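Malonyl-CoA-[acyl-carrier-protein] transacylase (Coxiella burnetii, PDB 3TQE) probably transfers the malonyl group of malonyl-CoA to holo-acyl carrier protein, supplying malonyl-ACP for fatty acid synthesis. Local coordinates at residues Asn242-Asn245 against Ile246-Ala250; Val118-Arg121 against Gly122-Met125; Val259-Val262 against Glu263-Lys266. All blocks are in the same frame, centred on the assembly; numbering follows the deposited sequence.

In the fold
The three contacts come in the order 2, 1, 3 along the chain, each within a single helix or at its start, and all inside the acyl transferase domain. Contact 2 lies on helix 111-128, contact 1 opens helix 244-254, and contact 3 leads from the short, weakly bonded strand 259-260, outermost in the mixed sheet within the chain, into helix 261-270. Centres of contacts 1 and 2 are about 19 Å apart, as are those of 1 and 3; contacts 2 and 3, about 24 Å between centres, lie on opposite sides of the chain's centre. Contact 2 brings Arg121 to the predicted active-site residues Ser96 and His205, whereas contact 1 holds a second, surface glycine away from that site.

Contact 1. Residues Asn242-Asn245 against Ile246-Ala250; sequences NEAN and IIRGA. With GLY (glycine), chain C.
Helix 244-254 starts here with Glu243 at its N-cap position, and Glu243 O takes the first i to i+4 bond, from Ile247 N at 2.9 Å; Arg248 N to Ala244 O and Gly249 N to Asn245 O continue the series. Across this first turn, Glu243 and Ile246 lie side by side and point the same way, with CB of Glu243 3.7 Å from CG1 of Ile246. The chi2 bend of Glu243 (93°) carries OE1 back to the backbone N of Asn242, which meets it from above the carboxylate plane. Arg248 extends from CG to NE toward the helix start and grips the carboxylate of a bound glycine with two nitrogens: NH1 donates to OXT at 2.9 Å and NH2 to O at 2.8 Å. The glycine carboxylate sits at the guanidinium edge, while Ile220 O and Ile223 O accept from NE and NH2, holding the group against turning. Ile225 O also bonds the ligand in a pocket that Ile223, Ser224 and Ala244 help to line, with Ala244 CB 3.4 Å from glycine OXT. Asn245 OD1 also accepts from Arg248 NH1 at 2.8 Å, but the bond is bent to 137° with the donor 48° out of the amide carbonyl plane.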
ATOM      1  N   ASN A 242     -15.217  -5.727 -10.625  1.00 16.92           N
ATOM      2  CA  ASN A 242     -14.961  -5.710 -12.060  1.00 18.66           C
ATOM      3  C   ASN A 242     -15.428  -4.447 -12.748  1.00 18.23           C
ATOM      4  O   ASN A 242     -14.985  -4.119 -13.847  1.00 20.84           O
ATOM      5  CB  ASN A 242     -15.651  -6.903 -12.700  1.00 21.15           C
ATOM      6  CG  ASN A 242     -15.074  -8.219 -12.253  1.00 25.84           C
ATOM      7  OD1 ASN A 242     -15.809  -9.195 -12.017  1.00 34.25           O
ATOM      8  ND2 ASN A 242     -13.767  -8.275 -12.151  1.00 29.27           N
ATOM      9  N   GLU A 243     -16.365  -3.739 -12.137  1.00 17.13           N
ATOM     10  CA  GLU A 243     -17.006  -2.613 -12.774  1.00 18.40           C
ATOM     11  C   GLU A 243     -16.259  -1.326 -12.516  1.00 16.03           C
ATOM     12  O   GLU A 243     -15.932  -1.057 -11.373  1.00 15.13           O
ATOM     13  CB  GLU A 243     -18.403  -2.491 -12.191  1.00 20.22           C
ATOM     14  CG  GLU A 243     -19.174  -3.785 -12.177  1.00 27.07           C
ATOM     15  CD  GLU A 243     -19.075  -4.658 -10.856  1.00 31.04           C
ATOM     16  OE1 GLU A 243     -18.099  -4.626  -9.979  1.00 28.32           O
ATOM     17  OE2 GLU A 243     -20.042  -5.461 -10.752  1.00 36.86           O
ATOM     18  N   ALA A 244     -16.011  -0.528 -13.544  1.00 15.96           N
ATOM     19  CA  ALA A 244     -15.192   0.667 -13.413  1.00 15.06           C
ATOM     20  C   ALA A 244     -15.679   1.594 -12.340  1.00 14.90           C
ATOM     21  O   ALA A 244     -14.886   2.065 -11.527  1.00 14.00           O
ATOM     22  CB  ALA A 244     -15.074   1.402 -14.718  1.00 16.78           C
ATOM     23  N   ASN A 245     -16.973   1.874 -12.305  1.00 14.82           N
ATOM     24  CA  ASN A 245     -17.434   2.862 -11.336  1.00 14.52           C
ATOM     25  C   ASN A 245     -17.398   2.333  -9.920  1.00 13.68           C
ATOM     26  O   ASN A 245     -17.285   3.090  -8.964  1.00 14.15           O
ATOM     27  CB  ASN A 245     -18.822   3.370 -11.683  1.00 14.87           C
ATOM     28  CG  ASN A 245     -18.800   4.360 -12.800  1.00 16.68           C
ATOM     29  OD1 ASN A 245     -17.859   5.150 -12.937  1.00 19.23           O
ATOM     30  ND2 ASN A 245     -19.874   4.375 -13.573  1.00 20.21           N
ATOM     31  N   ILE A 246     -17.481   1.020  -9.769  1.00 13.22           N
ATOM     32  CA  ILE A 246     -17.370   0.423  -8.451  1.00 13.98           C
ATOM     33  C   ILE A 246     -15.910   0.496  -7.998  1.00 13.44           C
ATOM     34  O   ILE A 246     -15.631   0.800  -6.850  1.00 13.28           O
ATOM     35  CB  ILE A 246     -17.909  -1.019  -8.433  1.00 14.54           C
ATOM     36  CG1 ILE A 246     -19.351  -1.074  -8.923  1.00 16.62           C
ATOM     37  CG2 ILE A 246     -17.837  -1.608  -7.052  1.00 16.72           C
ATOM     38  CD1 ILE A 246     -20.291  -0.204  -8.197  1.00 17.97           C
ATOM     39  N   ILE A 247     -14.980   0.250  -8.912  1.00 13.30           N
ATOM     40  CA  ILE A 247     -13.577   0.454  -8.605  1.00 13.14           C
ATOM     41  C   ILE A 247     -13.307   1.905  -8.235  1.00 12.89           C
ATOM     42  O   ILE A 247     -12.613   2.169  -7.251  1.00 13.47           O
ATOM     43  CB  ILE A 247     -12.707  -0.013  -9.781  1.00 12.39           C
ATOM     44  CG1 ILE A 247     -12.831  -1.511  -9.938  1.00 13.82           C
ATOM     45  CG2 ILE A 247     -11.235   0.415  -9.557  1.00 14.38           C
ATOM     46  CD1 ILE A 247     -12.220  -2.061 -11.220  1.00 15.87           C
ATOM     47  N   ARG A 248     -13.861   2.854  -8.988  1.00 13.62           N
ATOM     48  CA  ARG A 248     -13.692   4.252  -8.626  1.00 14.20           C
ATOM     49  C   ARG A 248     -14.187   4.502  -7.221  1.00 14.19           C
ATOM     50  O   ARG A 248     -13.519   5.151  -6.429  1.00 14.50           O
ATOM     51  CB  ARG A 248     -14.450   5.169  -9.564  1.00 15.73           C
ATOM     52  CG  ARG A 248     -13.906   5.212 -10.958  1.00 16.05           C
ATOM     53  CD  ARG A 248     -14.603   6.272 -11.809  1.00 17.58           C
ATOM     54  NE  ARG A 248     -13.914   6.322 -13.094  1.00 15.87           N
ATOM     55  CZ  ARG A 248     -14.256   5.625 -14.174  1.00 16.28           C
ATOM     56  NH1 ARG A 248     -15.352   4.869 -14.193  1.00 16.78           N
ATOM     57  NH2 ARG A 248     -13.523   5.702 -15.257  1.00 19.00           N
ATOM     58  N   GLY A 249     -15.382   4.018  -6.899  1.00 13.93           N
ATOM     59  CA  GLY A 249     -15.905   4.204  -5.569  1.00 14.46           C
ATOM     60  C   GLY A 249     -14.990   3.643  -4.501  1.00 13.90           C
ATOM     61  O   GLY A 249     -14.828   4.254  -3.441  1.00 15.22           O
ATOM     62  N   ALA A 250     -14.425   2.466  -4.759  1.00 13.20           N
ATOM     63  CA  ALA A 250     -13.564   1.825  -3.797  1.00 12.66           C
ATOM     64  C   ALA A 250     -12.301   2.630  -3.551  1.00 12.85           C
ATOM     65  O   ALA A 250     -11.833   2.735  -2.424  1.00 13.89           O
ATOM     66  CB  ALA A 250     -13.225   0.423  -4.250  1.00 13.47           C
TER
HETATM   67  N   GLY C 315     -13.690   1.936 -19.134  1.00 33.12           N
HETATM   68  CA  GLY C 315     -14.984   2.339 -18.495  1.00 32.43           C
HETATM   69  C   GLY C 315     -14.784   3.510 -17.563  1.00 31.62           C
HETATM   70  O   GLY C 315     -13.636   3.991 -17.454  1.00 29.81           O
HETATM   71  OXT GLY C 315     -15.754   3.975 -16.896  1.00 30.48           O

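Contact 2. Residues Val118-Arg121 against Gly122-Met125; sequences VEKR and GQYM. With GLY (glycine), chain B.
Four successive i to i+4 bonds, from Gly122 N to Val118 O through Met125 N to Arg121 O, run through the middle of helix 111-128. On one side Lys120 and Tyr124 lie alongside each other, pointing the same way. Lys120 CB sits over a face of the ring, 4.2 Å from the centroid of Tyr124, in a CH-pi contact, and Lys120 O lies over the same face, 3.1 Å above the Tyr124 plane and offset toward the rim. Asp219 of helix 210-220 gathers both ends: OD2 is hydrogen-bonded to Tyr124 OH, and OD1 makes a long, weak ion pair with Lys120 NZ. On the neighbouring flank, one residue back, the amide of Gln123 stacks on the carboxylate of Glu119, their planes 13° apart; Gln123 NE2 is 3.8 Å from Glu119 CG and bonds Gln64 OE1.

Arg121 is buried. With CG anti to the backbone N (chi1 -180°) and the chain extended to NE, its guanidinium is carried out from the helix flank toward Ser96 and His205. Met125, a selenomethionine, in one of its two conformers lies over one face, SE 3.7 Å above the Arg121 guanidinium plane and offset toward the rim. At the edge NH1 donates to O of a bound glycine at 3.0 Å, nearly straight at 167°; Ser204 OG also bonds this glycine. Gln67 OE1 accepts from NH1 too, and NH2 is bonded to Gln254 OE1 and Ser96 OG, so several bonds fix the group's rotation. A buried arginine that hydrogen-bonds a ligand carboxylate through NH1 beside Ser96, the predicted nucleophile in what is probably a nucleophile elbow (GxSxG), fits malonyl-CoA:ACP transacylases, where this arginine probably receives the malonyl carboxylate.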
ATOM      1  N   VAL A 118      -1.655   9.134  -8.849  1.00 10.59           N
ATOM      2  CA  VAL A 118      -1.179   9.002  -7.484  1.00 10.67           C
ATOM      3  C   VAL A 118      -0.349  10.194  -7.057  1.00 10.59           C
ATOM      4  O   VAL A 118      -0.286  10.478  -5.877  1.00 11.12           O
ATOM      5  CB  VAL A 118      -0.477   7.666  -7.189  1.00 10.71           C
ATOM      6  CG1 VAL A 118      -1.406   6.486  -7.465  1.00 12.08           C
ATOM      7  CG2 VAL A 118       0.855   7.540  -7.899  1.00 11.65           C
ATOM      8  N   GLU A 119       0.266  10.902  -8.011  1.00 11.03           N
ATOM      9  CA  GLU A 119       0.861  12.162  -7.665  1.00 11.38           C
ATOM     10  C   GLU A 119      -0.203  13.104  -7.140  1.00 11.59           C
ATOM     11  O   GLU A 119      -0.006  13.748  -6.118  1.00 11.68           O
ATOM     12  CB  GLU A 119       1.564  12.774  -8.852  1.00 12.05           C
ATOM     13  CG  GLU A 119       2.178  14.111  -8.489  1.00 13.80           C
ATOM     14  CD  GLU A 119       2.852  14.796  -9.619  1.00 18.14           C
ATOM     15  OE1 GLU A 119       2.230  14.902 -10.699  1.00 22.42           O
ATOM     16  OE2 GLU A 119       4.009  15.243  -9.408  1.00 22.06           O
ATOM     17  N   LYS A 120      -1.343  13.151  -7.823  1.00 12.27           N
ATOM     18  CA  LYS A 120      -2.436  13.986  -7.361  0.50 12.93           C
ATOM     19  C   LYS A 120      -2.965  13.504  -6.026  1.00 12.54           C
ATOM     20  O   LYS A 120      -3.243  14.299  -5.123  1.00 13.14           O
ATOM     21  CB  LYS A 120      -3.563  14.038  -8.376  0.50 13.67           C
ATOM     22  CG  LYS A 120      -3.276  14.928  -9.570  0.50 17.51           C
ATOM     23  CD  LYS A 120      -4.287  14.645 -10.656  0.50 21.17           C
ATOM     24  CE  LYS A 120      -4.050  15.496 -11.886  0.50 24.39           C
ATOM     25  NZ  LYS A 120      -5.008  15.113 -12.975  0.50 27.03           N
ATOM     26  N   ARG A 121      -3.083  12.202  -5.881  1.00 11.37           N
ATOM     27  CA  ARG A 121      -3.537  11.643  -4.618  1.00 11.08           C
ATOM     28  C   ARG A 121      -2.652  12.130  -3.482  1.00 11.71           C
ATOM     29  O   ARG A 121      -3.139  12.556  -2.438  1.00 12.70           O
ATOM     30  CB  ARG A 121      -3.568  10.126  -4.687  1.00 11.59           C
ATOM     31  CG  ARG A 121      -4.029   9.418  -3.436  1.00 12.24           C
ATOM     32  CD  ARG A 121      -4.006   7.952  -3.710  1.00 12.92           C
ATOM     33  NE  ARG A 121      -4.542   7.119  -2.631  1.00 12.97           N
ATOM     34  CZ  ARG A 121      -3.835   6.619  -1.623  1.00 15.71           C
ATOM     35  NH1 ARG A 121      -2.543   6.888  -1.490  1.00 14.80           N
ATOM     36  NH2 ARG A 121      -4.441   5.850  -0.718  1.00 18.49           N
ATOM     37  N   GLY A 122      -1.337  12.058  -3.681  1.00 11.60           N
ATOM     38  CA  GLY A 122      -0.418  12.534  -2.666  1.00 12.37           C
ATOM     39  C   GLY A 122      -0.576  14.008  -2.416  1.00 13.04           C
ATOM     40  O   GLY A 122      -0.605  14.460  -1.260  1.00 14.14           O
ATOM     41  N   GLN A 123      -0.647  14.775  -3.488  1.00 11.60           N
ATOM     42  CA  GLN A 123      -0.801  16.229  -3.353  1.00 12.28           C
ATOM     43  C   GLN A 123      -2.062  16.563  -2.587  1.00 12.49           C
ATOM     44  O   GLN A 123      -2.025  17.362  -1.643  1.00 14.03           O
ATOM     45  CB  GLN A 123      -0.779  16.899  -4.720  1.00 11.82           C
ATOM     46  CG  GLN A 123       0.609  16.830  -5.340  1.00 12.61           C
ATOM     47  CD  GLN A 123       0.692  17.318  -6.753  1.00 13.94           C
ATOM     48  OE1 GLN A 123      -0.300  17.364  -7.451  1.00 16.63           O
ATOM     49  NE2 GLN A 123       1.923  17.665  -7.197  1.00 14.72           N
ATOM     50  N   TYR A 124      -3.168  15.950  -2.951  1.00 12.66           N
ATOM     51  CA  TYR A 124      -4.421  16.300  -2.307  1.00 12.56           C
ATOM     52  C   TYR A 124      -4.413  15.881  -0.843  1.00 13.37           C
ATOM     53  O   TYR A 124      -4.926  16.578   0.018  1.00 14.01           O
ATOM     54  CB  TYR A 124      -5.596  15.654  -3.010  1.00 12.61           C
ATOM     55  CG  TYR A 124      -5.777  16.005  -4.443  1.00 13.43           C
ATOM     56  CD1 TYR A 124      -5.267  17.151  -4.985  1.00 14.58           C
ATOM     57  CD2 TYR A 124      -6.498  15.184  -5.262  1.00 14.56           C
ATOM     58  CE1 TYR A 124      -5.456  17.450  -6.340  1.00 16.29           C
ATOM     59  CE2 TYR A 124      -6.709  15.492  -6.579  1.00 15.07           C
ATOM     60  CZ  TYR A 124      -6.193  16.637  -7.108  1.00 15.99           C
ATOM     61  OH  TYR A 124      -6.393  16.913  -8.441  1.00 19.06           O
HETATM   62  N   MSE A 125      -3.885  14.697  -0.566  1.00 13.21           N
HETATM   63  CA  MSE A 125      -3.853  14.221   0.813  0.50 13.69           C
HETATM   64  C   MSE A 125      -2.999  15.121   1.685  1.00 14.58           C
HETATM   65  O   MSE A 125      -3.360  15.401   2.816  1.00 15.81           O
HETATM   66  CB  MSE A 125      -3.343  12.790   0.870  0.50 14.04           C
HETATM   67  CG  MSE A 125      -4.343  11.809   0.302  0.50 15.41           C
HETATM   68 SE   MSE A 125      -3.700   9.997   0.283  0.50 17.56          SE
HETATM   69  CE  MSE A 125      -1.847  10.368   0.689  0.50 21.79           C
TER
HETATM   70  N   GLY B 314      -1.298   5.206   4.593  1.00 46.42           N
HETATM   71  CA  GLY B 314      -0.541   5.580   3.355  1.00 45.67           C
HETATM   72  C   GLY B 314      -1.439   6.119   2.255  1.00 45.14           C
HETATM   73  O   GLY B 314      -1.120   6.116   1.048  1.00 43.80           O
HETATM   74  OXT GLY B 314      -2.535   6.560   2.553  1.00 44.96           O
HETATM   75  O   HOH W   1      -0.388  17.127 -10.166  1.00 34.78           O
HETATM   76  O   HOH W   2      -6.521  17.440 -11.701  1.00 49.42           O

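Contact 3. Residues Val259-Val262 against Glu263-Lys266; sequences VRWV and ETIK
Trp261 lays its indole under Ile265, whose CG1 stands over the five-membered ring, 4.0 Å from its centroid, in a CH-pi contact. CD1 of Ile265 reaches farther along the same face, 3.8 Å from CZ2 of Trp261. A chi1 of -168° swings the tryptophan ring out from the helix flank toward Leu285 and Leu288 of helix 284-292, and Ile265 folds back over it. NE1 of Trp261 is buried and has no polar partner in the model. These residues open helix 261-270 after the short, weakly bonded strand 259-260, with Arg260 at the N-cap position and at the centre of an inverse gamma turn. Arg260 O accepts two bonds, from Thr264 N at 3.0 Å and from Thr264 OG1 at 2.8 Å, which approach from opposite faces of the carbonyl plane. The Arg260 side chain, bent at chi3 (69°), turns its edge to Glu263 in a side-on, two-nitrogen salt bridge. NE meets OE1 of Glu263 at 2.8 Å and NH2 meets OE2, both nearly straight, in the guanidinium plane but above that of the carboxylate; the two planes are 41° apart. Val236 O accepts a hydrogen bond from Arg260 NH1. In one conformer of Val262, CG2 lies 3.7 Å from Lys266 CE.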
ATOM      1  N   VAL A 259      -7.848   0.744   6.105  1.00 14.28           N
ATOM      2  CA  VAL A 259      -7.283  -0.291   5.262  1.00 14.03           C
ATOM      3  C   VAL A 259      -7.439  -1.607   6.013  1.00 13.49           C
ATOM      4  O   VAL A 259      -6.814  -1.839   7.047  1.00 14.38           O
ATOM      5  CB  VAL A 259      -5.810  -0.021   4.989  1.00 13.89           C
ATOM      6  CG1 VAL A 259      -5.140  -1.172   4.250  1.00 16.21           C
ATOM      7  CG2 VAL A 259      -5.673   1.261   4.220  1.00 16.96           C
ATOM      8  N   ARG A 260      -8.244  -2.502   5.450  1.00 13.86           N
ATOM      9  CA  ARG A 260      -8.568  -3.746   6.117  1.00 13.78           C
ATOM     10  C   ARG A 260      -7.592  -4.824   5.694  1.00 13.56           C
ATOM     11  O   ARG A 260      -7.957  -5.803   5.039  1.00 13.68           O
ATOM     12  CB  ARG A 260     -10.019  -4.111   5.841  1.00 14.29           C
ATOM     13  CG  ARG A 260     -10.942  -3.078   6.417  1.00 15.90           C
ATOM     14  CD  ARG A 260     -12.301  -3.158   5.849  1.00 19.21           C
ATOM     15  NE  ARG A 260     -12.986  -4.364   6.263  1.00 19.24           N
ATOM     16  CZ  ARG A 260     -14.225  -4.686   5.882  1.00 23.19           C
ATOM     17  NH1 ARG A 260     -14.911  -3.918   5.047  1.00 23.30           N
ATOM     18  NH2 ARG A 260     -14.780  -5.788   6.332  1.00 24.29           N
ATOM     19  N   TRP A 261      -6.347  -4.649   6.076  1.00 13.57           N
ATOM     20  CA  TRP A 261      -5.307  -5.545   5.614  1.00 13.54           C
ATOM     21  C   TRP A 261      -5.409  -6.930   6.244  1.00 13.78           C
ATOM     22  O   TRP A 261      -5.296  -7.945   5.553  1.00 13.82           O
ATOM     23  CB  TRP A 261      -3.938  -4.941   5.838  1.00 14.24           C
ATOM     24  CG  TRP A 261      -2.863  -5.659   5.149  1.00 13.30           C
ATOM     25  CD1 TRP A 261      -1.890  -6.408   5.703  1.00 15.25           C
ATOM     26  CD2 TRP A 261      -2.673  -5.731   3.735  1.00 12.63           C
ATOM     27  NE1 TRP A 261      -1.080  -6.927   4.727  1.00 15.12           N
ATOM     28  CE2 TRP A 261      -1.561  -6.542   3.506  1.00 13.70           C
ATOM     29  CE3 TRP A 261      -3.345  -5.193   2.643  1.00 14.76           C
ATOM     30  CZ2 TRP A 261      -1.087  -6.804   2.224  1.00 13.32           C
ATOM     31  CZ3 TRP A 261      -2.884  -5.480   1.376  1.00 14.30           C
ATOM     32  CH2 TRP A 261      -1.768  -6.261   1.183  1.00 14.54           C
ATOM     33  N   VAL A 262      -5.639  -7.000   7.534  1.00 14.24           N
ATOM     34  CA  VAL A 262      -5.694  -8.311   8.141  0.50 14.48           C
ATOM     35  C   VAL A 262      -6.863  -9.114   7.533  1.00 14.03           C
ATOM     36  O   VAL A 262      -6.679 -10.288   7.225  1.00 15.26           O
ATOM     37  CB  VAL A 262      -5.695  -8.258   9.672  0.50 15.10           C
ATOM     38  CG1 VAL A 262      -6.767  -7.323  10.159  0.50 16.28           C
ATOM     39  CG2 VAL A 262      -5.796  -9.672  10.260  0.50 14.56           C
ATOM     40  N   GLU A 263      -8.008  -8.494   7.288  1.00 13.70           N
ATOM     41  CA  GLU A 263      -9.109  -9.218   6.675  1.00 14.28           C
ATOM     42  C   GLU A 263      -8.767  -9.634   5.252  1.00 13.68           C
ATOM     43  O   GLU A 263      -9.198 -10.681   4.786  1.00 14.45           O
ATOM     44  CB  GLU A 263     -10.377  -8.376   6.669  1.00 16.20           C
ATOM     45  CG  GLU A 263     -11.022  -8.275   7.995  1.00 18.01           C
ATOM     46  CD  GLU A 263     -12.045  -7.170   8.037  1.00 20.62           C
ATOM     47  OE1 GLU A 263     -11.632  -5.984   8.121  1.00 22.39           O
ATOM     48  OE2 GLU A 263     -13.250  -7.489   7.982  1.00 27.28           O
ATOM     49  N   THR A 264      -8.025  -8.802   4.547  1.00 12.04           N
ATOM     50  CA  THR A 264      -7.585  -9.138   3.186  1.00 12.28           C
ATOM     51  C   THR A 264      -6.710 -10.380   3.201  1.00 12.69           C
ATOM     52  O   THR A 264      -6.921 -11.302   2.404  1.00 12.84           O
ATOM     53  CB  THR A 264      -6.832  -7.977   2.555  1.00 12.53           C
ATOM     54  OG1 THR A 264      -7.738  -6.885   2.423  1.00 13.75           O
ATOM     55  CG2 THR A 264      -6.272  -8.356   1.206  1.00 14.10           C
ATOM     56  N   ILE A 265      -5.744 -10.422   4.099  1.00 12.31           N
ATOM     57  CA  ILE A 265      -4.844 -11.563   4.164  1.00 13.07           C
ATOM     58  C   ILE A 265      -5.622 -12.798   4.592  1.00 13.99           C
ATOM     59  O   ILE A 265      -5.421 -13.876   4.039  1.00 14.11           O
ATOM     60  CB  ILE A 265      -3.663 -11.288   5.083  1.00 13.39           C
ATOM     61  CG1 ILE A 265      -2.828 -10.121   4.551  1.00 14.66           C
ATOM     62  CG2 ILE A 265      -2.832 -12.526   5.308  1.00 14.70           C
ATOM     63  CD1 ILE A 265      -2.335 -10.250   3.130  1.00 14.11           C
ATOM     64  N   LYS A 266      -6.526 -12.640   5.542  1.00 15.03           N
ATOM     65  CA  LYS A 266      -7.330 -13.773   5.974  1.00 16.65           C
ATOM     66  C   LYS A 266      -8.210 -14.297   4.830  1.00 16.66           C
ATOM     67  O   LYS A 266      -8.361 -15.512   4.666  1.00 17.74           O
ATOM     68  CB  LYS A 266      -8.171 -13.384   7.171  1.00 17.61           C
ATOM     69  CG  LYS A 266      -7.302 -13.295   8.423  1.00 22.18           C
ATOM     70  CD  LYS A 266      -8.080 -12.923   9.633  1.00 27.78           C
ATOM     71  CE  LYS A 266      -7.199 -13.020  10.868  1.00 32.23           C
ATOM     72  NZ  LYS A 266      -8.025 -13.022  12.095  1.00 37.33           N
TER